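Long-range contacts in nickel ABC transporter (Nickel-binding protein) (Bacillus halodurans, PDB 3T66), which is probably the solute-binding component of an ABC importer, perhaps for nickel or peptides: residues K13-L18 with D189-S194; V37-T42 with L173-Y178. One frame throughout, in Å; residues are numbered along the deposited sequence.

Contact 1: K13-L18 with D189-S194; sequences KHIHFL and DSVTFS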
ATOM      1  N   LYS A  13     -25.238 -14.556  16.247  1.00 58.23           N
ATOM      2  CA  LYS A  13     -23.816 -14.215  16.047  1.00 56.77           C
ATOM      3  C   LYS A  13     -23.587 -12.874  15.355  1.00 55.61           C
ATOM      4  O   LYS A  13     -23.835 -12.730  14.144  1.00 54.85           O
ATOM      5  CB  LYS A  13     -23.067 -15.341  15.337  1.00 56.95           C
ATOM      6  CG  LYS A  13     -22.301 -16.237  16.295  1.00 56.72           C
ATOM      7  CD  LYS A  13     -22.322 -17.677  15.851  1.00 55.83           C
ATOM      8  CE  LYS A  13     -21.190 -18.420  16.499  1.00 56.25           C
ATOM      9  NZ  LYS A  13     -20.701 -19.477  15.597  1.00 56.74           N
ATOM     10  N   HIS A  14     -23.104 -11.903  16.141  1.00 53.77           N
ATOM     11  CA  HIS A  14     -22.990 -10.536  15.657  1.00 52.22           C
ATOM     12  C   HIS A  14     -21.654  -9.875  15.934  1.00 51.09           C
ATOM     13  O   HIS A  14     -21.077 -10.086  16.983  1.00 51.23           O
ATOM     14  CB  HIS A  14     -24.092  -9.703  16.250  1.00 51.98           C
ATOM     15  CG  HIS A  14     -24.157  -8.329  15.693  1.00 51.96           C
ATOM     16  ND1 HIS A  14     -24.685  -8.065  14.445  1.00 52.10           N
ATOM     17  CD2 HIS A  14     -23.766  -7.137  16.207  1.00 50.97           C
ATOM     18  CE1 HIS A  14     -24.615  -6.766  14.213  1.00 52.62           C
ATOM     19  NE2 HIS A  14     -24.075  -6.179  15.271  1.00 52.28           N
ATOM     20  N   ILE A  15     -21.200  -9.062  14.987  1.00 49.67           N
ATOM     21  CA  ILE A  15     -19.906  -8.424  15.042  1.00 48.93           C
ATOM     22  C   ILE A  15     -20.103  -6.985  14.693  1.00 49.55           C
ATOM     23  O   ILE A  15     -20.662  -6.679  13.638  1.00 49.95           O
ATOM     24  CB  ILE A  15     -18.909  -9.030  14.020  1.00 48.28           C
ATOM     25  CG1 ILE A  15     -18.348 -10.372  14.530  1.00 47.83           C
ATOM     26  CG2 ILE A  15     -17.816  -8.062  13.685  1.00 45.45           C
ATOM     27  CD1 ILE A  15     -17.035 -10.344  15.262  1.00 45.83           C
ATOM     28  N   HIS A  16     -19.662  -6.103  15.591  1.00 49.91           N
ATOM     29  CA  HIS A  16     -19.684  -4.683  15.338  1.00 50.31           C
ATOM     30  C   HIS A  16     -18.278  -4.240  15.114  1.00 50.08           C
ATOM     31  O   HIS A  16     -17.430  -4.320  16.019  1.00 50.32           O
ATOM     32  CB  HIS A  16     -20.272  -3.912  16.497  1.00 50.57           C
ATOM     33  CG  HIS A  16     -20.468  -2.456  16.199  1.00 54.18           C
ATOM     34  ND1 HIS A  16     -20.749  -1.520  17.179  1.00 56.44           N
ATOM     35  CD2 HIS A  16     -20.380  -1.770  15.033  1.00 54.22           C
ATOM     36  CE1 HIS A  16     -20.856  -0.327  16.620  1.00 56.14           C
ATOM     37  NE2 HIS A  16     -20.636  -0.453  15.320  1.00 55.79           N
ATOM     38  N   PHE A  17     -18.048  -3.777  13.895  1.00 49.52           N
ATOM     39  CA  PHE A  17     -16.738  -3.382  13.437  1.00 48.67           C
ATOM     40  C   PHE A  17     -16.863  -1.921  13.155  1.00 48.44           C
ATOM     41  O   PHE A  17     -17.867  -1.443  12.590  1.00 48.03           O
ATOM     42  CB  PHE A  17     -16.355  -4.182  12.199  1.00 48.54           C
ATOM     43  CG  PHE A  17     -15.187  -3.635  11.436  1.00 47.96           C
ATOM     44  CD1 PHE A  17     -13.906  -4.067  11.699  1.00 48.92           C
ATOM     45  CD2 PHE A  17     -15.365  -2.733  10.411  1.00 47.33           C
ATOM     46  CE1 PHE A  17     -12.833  -3.579  10.973  1.00 46.35           C
ATOM     47  CE2 PHE A  17     -14.298  -2.251   9.704  1.00 44.47           C
ATOM     48  CZ  PHE A  17     -13.044  -2.672   9.982  1.00 44.16           C
ATOM     49  N   LEU A  18     -15.844  -1.220  13.617  1.00 48.81           N
ATOM     50  CA  LEU A  18     -15.865   0.235  13.702  1.00 49.75           C
ATOM     51  C   LEU A  18     -14.687   0.826  12.961  1.00 50.31           C
ATOM     52  O   LEU A  18     -13.514   0.668  13.359  1.00 50.35           O
ATOM     53  CB  LEU A  18     -15.882   0.717  15.151  1.00 48.86           C
ATOM     54  CG  LEU A  18     -15.907   2.247  15.327  1.00 49.07           C
ATOM     55  CD1 LEU A  18     -16.986   3.036  14.463  1.00 47.02           C
ATOM     56  CD2 LEU A  18     -15.963   2.611  16.830  1.00 47.32           C
ATOM     57  N   ASP A 189     -24.139 -14.580  12.220  1.00 51.00           N
ATOM     58  CA  ASP A 189     -25.483 -14.214  11.929  1.00 50.59           C
ATOM     59  C   ASP A 189     -25.574 -12.824  11.273  1.00 49.72           C
ATOM     60  O   ASP A 189     -26.295 -12.651  10.339  1.00 49.69           O
ATOM     61  CB  ASP A 189     -26.400 -14.523  13.129  1.00 50.78           C
ATOM     62  CG  ASP A 189     -26.623 -16.048  13.343  1.00 55.53           C
ATOM     63  OD1 ASP A 189     -26.997 -16.719  12.401  1.00 57.59           O
ATOM     64  OD2 ASP A 189     -26.446 -16.611  14.430  1.00 61.01           O
ATOM     65  N   SER A 190     -24.808 -11.843  11.736  1.00 49.92           N
ATOM     66  CA  SER A 190     -24.825 -10.488  11.147  1.00 49.83           C
ATOM     67  C   SER A 190     -23.649  -9.555  11.482  1.00 49.74           C
ATOM     68  O   SER A 190     -22.974  -9.763  12.441  1.00 49.97           O
ATOM     69  CB  SER A 190     -26.086  -9.793  11.570  1.00 49.83           C
ATOM     70  OG  SER A 190     -25.914  -9.291  12.865  1.00 49.62           O
ATOM     71  N   VAL A 191     -23.431  -8.493  10.717  1.00 49.90           N
ATOM     72  CA  VAL A 191     -22.358  -7.515  11.040  1.00 49.64           C
ATOM     73  C   VAL A 191     -22.868  -6.104  10.924  1.00 50.47           C
ATOM     74  O   VAL A 191     -23.505  -5.741   9.913  1.00 49.60           O
ATOM     75  CB  VAL A 191     -21.168  -7.539  10.036  1.00 49.52           C
ATOM     76  CG1 VAL A 191     -20.142  -6.469  10.364  1.00 47.09           C
ATOM     77  CG2 VAL A 191     -20.528  -8.880   9.980  1.00 49.31           C
ATOM     78  N   THR A 192     -22.553  -5.312  11.953  1.00 51.26           N
ATOM     79  CA  THR A 192     -22.630  -3.865  11.865  1.00 51.92           C
ATOM     80  C   THR A 192     -21.260  -3.312  11.541  1.00 52.20           C
ATOM     81  O   THR A 192     -20.283  -3.546  12.265  1.00 51.86           O
ATOM     82  CB  THR A 192     -23.165  -3.248  13.158  1.00 52.35           C
ATOM     83  OG1 THR A 192     -24.404  -3.883  13.510  1.00 55.03           O
ATOM     84  CG2 THR A 192     -23.416  -1.765  12.986  1.00 51.21           C
ATOM     85  N   PHE A 193     -21.214  -2.578  10.436  1.00 53.14           N
ATOM     86  CA  PHE A 193     -19.999  -1.922   9.940  1.00 54.23           C
ATOM     87  C   PHE A 193     -20.245  -0.443  10.026  1.00 54.50           C
ATOM     88  O   PHE A 193     -21.034   0.081   9.250  1.00 54.79           O
ATOM     89  CB  PHE A 193     -19.761  -2.297   8.454  1.00 53.96           C
ATOM     90  CG  PHE A 193     -18.410  -1.903   7.917  1.00 52.05           C
ATOM     91  CD1 PHE A 193     -18.098  -0.575   7.663  1.00 52.41           C
ATOM     92  CD2 PHE A 193     -17.473  -2.867   7.614  1.00 51.26           C
ATOM     93  CE1 PHE A 193     -16.840  -0.216   7.140  1.00 52.09           C
ATOM     94  CE2 PHE A 193     -16.218  -2.526   7.095  1.00 50.02           C
ATOM     95  CZ  PHE A 193     -15.905  -1.199   6.863  1.00 50.30           C
ATOM     96  N   SER A 194     -19.575   0.231  10.936  1.00 55.15           N
ATOM     97  CA  SER A 194     -19.879   1.633  11.141  1.00 56.50           C
ATOM     98  C   SER A 194     -18.605   2.446  11.204  1.00 57.63           C
ATOM     99  O   SER A 194     -17.514   1.887  11.428  1.00 58.26           O
ATOM    100  CB  SER A 194     -20.635   1.801  12.451  1.00 55.99           C
ATOM    101  OG  SER A 194     -19.790   1.371  13.471  1.00 54.36           O
TER

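Contact 2: V37-T42 with L173-Y178; sequences VRAGIT and LELVRY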
ATOM      1  N   VAL A  37     -16.016  -3.648  -0.537  1.00 48.86           N
ATOM      2  CA  VAL A  37     -15.163  -4.811  -0.380  1.00 47.44           C
ATOM      3  C   VAL A  37     -14.790  -5.024   1.085  1.00 46.50           C
ATOM      4  O   VAL A  37     -14.760  -6.177   1.559  1.00 45.61           O
ATOM      5  CB  VAL A  37     -13.916  -4.724  -1.280  1.00 47.58           C
ATOM      6  CG1 VAL A  37     -12.921  -5.856  -0.991  1.00 47.22           C
ATOM      7  CG2 VAL A  37     -14.333  -4.781  -2.715  1.00 47.30           C
ATOM      8  N   ARG A  38     -14.544  -3.929   1.800  1.00 45.46           N
ATOM      9  CA  ARG A  38     -14.160  -4.027   3.215  1.00 45.78           C
ATOM     10  C   ARG A  38     -15.224  -4.662   4.124  1.00 45.21           C
ATOM     11  O   ARG A  38     -14.913  -5.400   5.073  1.00 45.46           O
ATOM     12  CB  ARG A  38     -13.664  -2.695   3.752  1.00 45.49           C
ATOM     13  CG  ARG A  38     -12.342  -2.340   3.105  1.00 49.05           C
ATOM     14  CD  ARG A  38     -11.812  -0.977   3.498  1.00 52.53           C
ATOM     15  NE  ARG A  38     -10.759  -0.544   2.577  1.00 54.65           N
ATOM     16  CZ  ARG A  38      -9.749   0.258   2.902  1.00 54.54           C
ATOM     17  NH1 ARG A  38      -9.621   0.695   4.132  1.00 55.39           N
ATOM     18  NH2 ARG A  38      -8.842   0.592   2.003  1.00 53.43           N
ATOM     19  N   ALA A  39     -16.478  -4.424   3.792  1.00 44.40           N
ATOM     20  CA  ALA A  39     -17.556  -4.919   4.606  1.00 44.03           C
ATOM     21  C   ALA A  39     -18.015  -6.247   4.074  1.00 43.63           C
ATOM     22  O   ALA A  39     -18.908  -6.858   4.636  1.00 43.29           O
ATOM     23  CB  ALA A  39     -18.709  -3.921   4.637  1.00 43.85           C
ATOM     24  N   GLY A  40     -17.423  -6.677   2.972  1.00 43.53           N
ATOM     25  CA  GLY A  40     -17.687  -8.012   2.435  1.00 43.38           C
ATOM     26  C   GLY A  40     -18.991  -8.089   1.660  1.00 43.09           C
ATOM     27  O   GLY A  40     -19.660  -9.129   1.663  1.00 43.17           O
ATOM     28  N   ILE A  41     -19.350  -6.997   0.993  1.00 42.56           N
ATOM     29  CA  ILE A  41     -20.492  -7.027   0.084  1.00 42.88           C
ATOM     30  C   ILE A  41     -20.047  -7.548  -1.284  1.00 43.38           C
ATOM     31  O   ILE A  41     -20.797  -8.237  -2.015  1.00 43.48           O
ATOM     32  CB  ILE A  41     -21.108  -5.615  -0.093  1.00 42.55           C
ATOM     33  CG1 ILE A  41     -21.615  -5.103   1.247  1.00 43.55           C
ATOM     34  CG2 ILE A  41     -22.240  -5.652  -1.053  1.00 39.76           C
ATOM     35  CD1 ILE A  41     -21.476  -3.650   1.443  1.00 45.26           C
ATOM     36  N   THR A  42     -18.796  -7.242  -1.584  1.00 43.18           N
ATOM     37  CA  THR A  42     -18.343  -7.095  -2.938  1.00 43.66           C
ATOM     38  C   THR A  42     -16.917  -7.618  -3.029  1.00 43.09           C
ATOM     39  O   THR A  42     -16.182  -7.555  -2.034  1.00 43.68           O
ATOM     40  CB  THR A  42     -18.488  -5.576  -3.300  1.00 44.50           C
ATOM     41  OG1 THR A  42     -19.583  -5.401  -4.202  1.00 45.43           O
ATOM     42  CG2 THR A  42     -17.239  -4.972  -3.931  1.00 44.41           C
ATOM     43  N   LEU A 173     -23.556   0.704   8.177  1.00 49.22           N
ATOM     44  CA  LEU A 173     -24.332  -0.095   7.260  1.00 49.21           C
ATOM     45  C   LEU A 173     -24.586  -1.419   7.947  1.00 49.06           C
ATOM     46  O   LEU A 173     -23.879  -1.787   8.876  1.00 49.46           O
ATOM     47  CB  LEU A 173     -23.652  -0.238   5.896  1.00 48.76           C
ATOM     48  CG  LEU A 173     -22.301  -0.930   5.774  1.00 49.34           C
ATOM     49  CD1 LEU A 173     -22.552  -2.334   5.374  1.00 48.36           C
ATOM     50  CD2 LEU A 173     -21.493  -0.287   4.704  1.00 49.97           C
ATOM     51  N   GLU A 174     -25.604  -2.126   7.499  1.00 48.87           N
ATOM     52  CA  GLU A 174     -26.027  -3.352   8.164  1.00 48.81           C
ATOM     53  C   GLU A 174     -25.973  -4.524   7.178  1.00 48.00           C
ATOM     54  O   GLU A 174     -26.349  -4.412   5.986  1.00 47.12           O
ATOM     55  CB  GLU A 174     -27.452  -3.202   8.744  1.00 49.53           C
ATOM     56  CG  GLU A 174     -27.621  -2.105   9.796  1.00 51.16           C
ATOM     57  CD  GLU A 174     -26.900  -2.410  11.093  1.00 54.80           C
ATOM     58  OE1 GLU A 174     -26.330  -3.539  11.193  1.00 56.34           O
ATOM     59  OE2 GLU A 174     -26.933  -1.531  12.018  1.00 55.11           O
ATOM     60  N   LEU A 175     -25.502  -5.655   7.683  1.00 46.83           N
ATOM     61  CA  LEU A 175     -25.233  -6.757   6.794  1.00 45.81           C
ATOM     62  C   LEU A 175     -25.698  -8.034   7.404  1.00 45.60           C
ATOM     63  O   LEU A 175     -25.558  -8.242   8.619  1.00 46.28           O
ATOM     64  CB  LEU A 175     -23.756  -6.847   6.491  1.00 45.28           C
ATOM     65  CG  LEU A 175     -23.084  -5.582   6.038  1.00 43.72           C
ATOM     66  CD1 LEU A 175     -21.741  -5.571   6.666  1.00 42.23           C
ATOM     67  CD2 LEU A 175     -23.008  -5.638   4.522  1.00 46.88           C
ATOM     68  N   VAL A 176     -26.233  -8.879   6.538  1.00 44.91           N
ATOM     69  CA  VAL A 176     -26.879 -10.111   6.914  1.00 45.32           C
ATOM     70  C   VAL A 176     -26.102 -11.174   6.142  1.00 44.71           C
ATOM     71  O   VAL A 176     -25.693 -10.912   5.013  1.00 44.47           O
ATOM     72  CB  VAL A 176     -28.414 -10.095   6.527  1.00 44.05           C
ATOM     73  N   ARG A 177     -25.859 -12.331   6.765  1.00 44.66           N
ATOM     74  CA  ARG A 177     -25.121 -13.435   6.126  1.00 44.40           C
ATOM     75  C   ARG A 177     -25.829 -13.793   4.859  1.00 45.29           C
ATOM     76  O   ARG A 177     -27.060 -13.829   4.833  1.00 44.16           O
ATOM     77  CB  ARG A 177     -25.090 -14.675   7.001  1.00 43.64           C
ATOM     78  CG  ARG A 177     -24.919 -15.935   6.189  1.00 43.28           C
ATOM     79  CD  ARG A 177     -24.873 -17.172   7.034  1.00 42.42           C
ATOM     80  NE  ARG A 177     -26.197 -17.484   7.580  1.00 44.08           N
ATOM     81  CZ  ARG A 177     -26.572 -17.333   8.853  1.00 42.94           C
ATOM     82  NH1 ARG A 177     -25.739 -16.893   9.776  1.00 39.70           N
ATOM     83  NH2 ARG A 177     -27.803 -17.655   9.203  1.00 44.72           N
ATOM     84  N   TYR A 178     -25.047 -14.019   3.799  1.00 46.65           N
ATOM     85  CA  TYR A 178     -25.606 -14.482   2.531  1.00 47.71           C
ATOM     86  C   TYR A 178     -25.419 -15.990   2.445  1.00 49.07           C
ATOM     87  O   TYR A 178     -24.295 -16.494   2.516  1.00 49.60           O
ATOM     88  CB  TYR A 178     -24.994 -13.771   1.349  1.00 46.56           C
ATOM     89  CG  TYR A 178     -25.360 -14.404   0.020  1.00 48.32           C
ATOM     90  CD1 TYR A 178     -26.699 -14.627  -0.344  1.00 46.41           C
ATOM     91  CD2 TYR A 178     -24.352 -14.790  -0.881  1.00 47.03           C
ATOM     92  CE1 TYR A 178     -27.013 -15.209  -1.579  1.00 47.88           C
ATOM     93  CE2 TYR A 178     -24.647 -15.366  -2.085  1.00 46.49           C
ATOM     94  CZ  TYR A 178     -25.965 -15.580  -2.442  1.00 49.41           C
ATOM     95  OH  TYR A 178     -26.208 -16.161  -3.674  1.00 51.63           O
TER

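Contact 1: K13-L18 with D189-S194
Strands 14-18 and 190-194 run parallel, their axes 4.7 Å apart at closest approach, with His14 beside Ser190 and Leu18 beside Ser194. Backbone bonds alternate across the pair. Phe17 N bonds to Thr192 O (2.8 Å), and Phe17 O accepts Ser194 N (2.9 Å). Before the strands, Lys13 N reaches Asp189 OD2 (3.0 Å) on its anti lone pair, while the other carboxylate oxygen holds Arg177.

His14, His16, Ser190, Thr192 and Ser194 share one largely polar face with Leu18. CG of His16 lies anti to the backbone N (chi1 -173°), which swings the ring edge over the partner strand. Its NE2 bonds to Ser194 OG (2.7 Å), and ND1 bonds to Gln210 O, so the ring is gripped at both nitrogens. The edge of the His14 ring lies near Thr192 OG1, and that hydroxyl bonds to Glu174.

Ile15, Phe17, Val191 and Phe193 line the other, apolar face. Phe17 and Phe193 point the same way, with Phe17 CD2 over one face of Phe193, offset toward its rim. The ring planes meet obliquely at 45°.

Strand 213-215 flanks strand 14-19, and strand 172-177 flanks strand 190-195, consistent with the alpha/beta lobe of a solute-binding protein.

Contact 2: V37-T42 with L173-Y178
Leu175 turns its CG anti to the carbonyl carbon (chi1 -51°), and Ile41 places CG1 in the same way (chi1 -62°). With these torsions the two side chains meet at about a right angle. CG1 of Ile41 comes to 3.6 Å from Leu175 CD2. The other methyl of Leu175, CD1, lies 4.0 Å from Ala39 CB and also near the Ala39 carbonyl oxygen. Leu175 thus spreads its two branches, one to Ala39 and one to Ile41. Leu173, two residues earlier on the same side of the strand, sends CD1 to within 4.2 Å of Ala39 CB. The same methyl is 4.3 Å from Ile41 CD1.

The contact is apolar and all four residues are buried. Gly40, with positive phi (79°), leaves the helical conformation in a Schellman motif. Its N bonds back to Val37 O at 3.1 Å. After the turn, Ala39 CB and the outer end of the Ile41 side chain both reach the strand. An alanine in place of Leu175 lacks CG and both methyls and would probably open a gap under Ala39 and Ile41, leaving the Ile41 side chain less firmly held.

The turn that follows helix 35-38 packs on strand 172-177. Phe162 of strand 162-168 touches Leu175, and Val191 of strand 190-195 does the same. Phe193 of that strand packs on both Ala39 and Leu173.

In the fold
The two contacts lie side by side, their centres about 9 Å apart, and share one sheet. Strand 190-195 of contact 1 is the antiparallel neighbour of strand 172-177 of contact 2. Contact 1 is partly buried and joins strand to strand, through backbone bonds and a largely polar face backed by an apolar one. Contact 2 is fully buried and sets the turn after a helix on the strand by apolar packing alone. Phe193 is the residue shared by both. At the outer end, Arg177 of contact 2 forms a salt bridge to Asp179, a calcium ligand of this protein, though no calcium is bound to it in this chain.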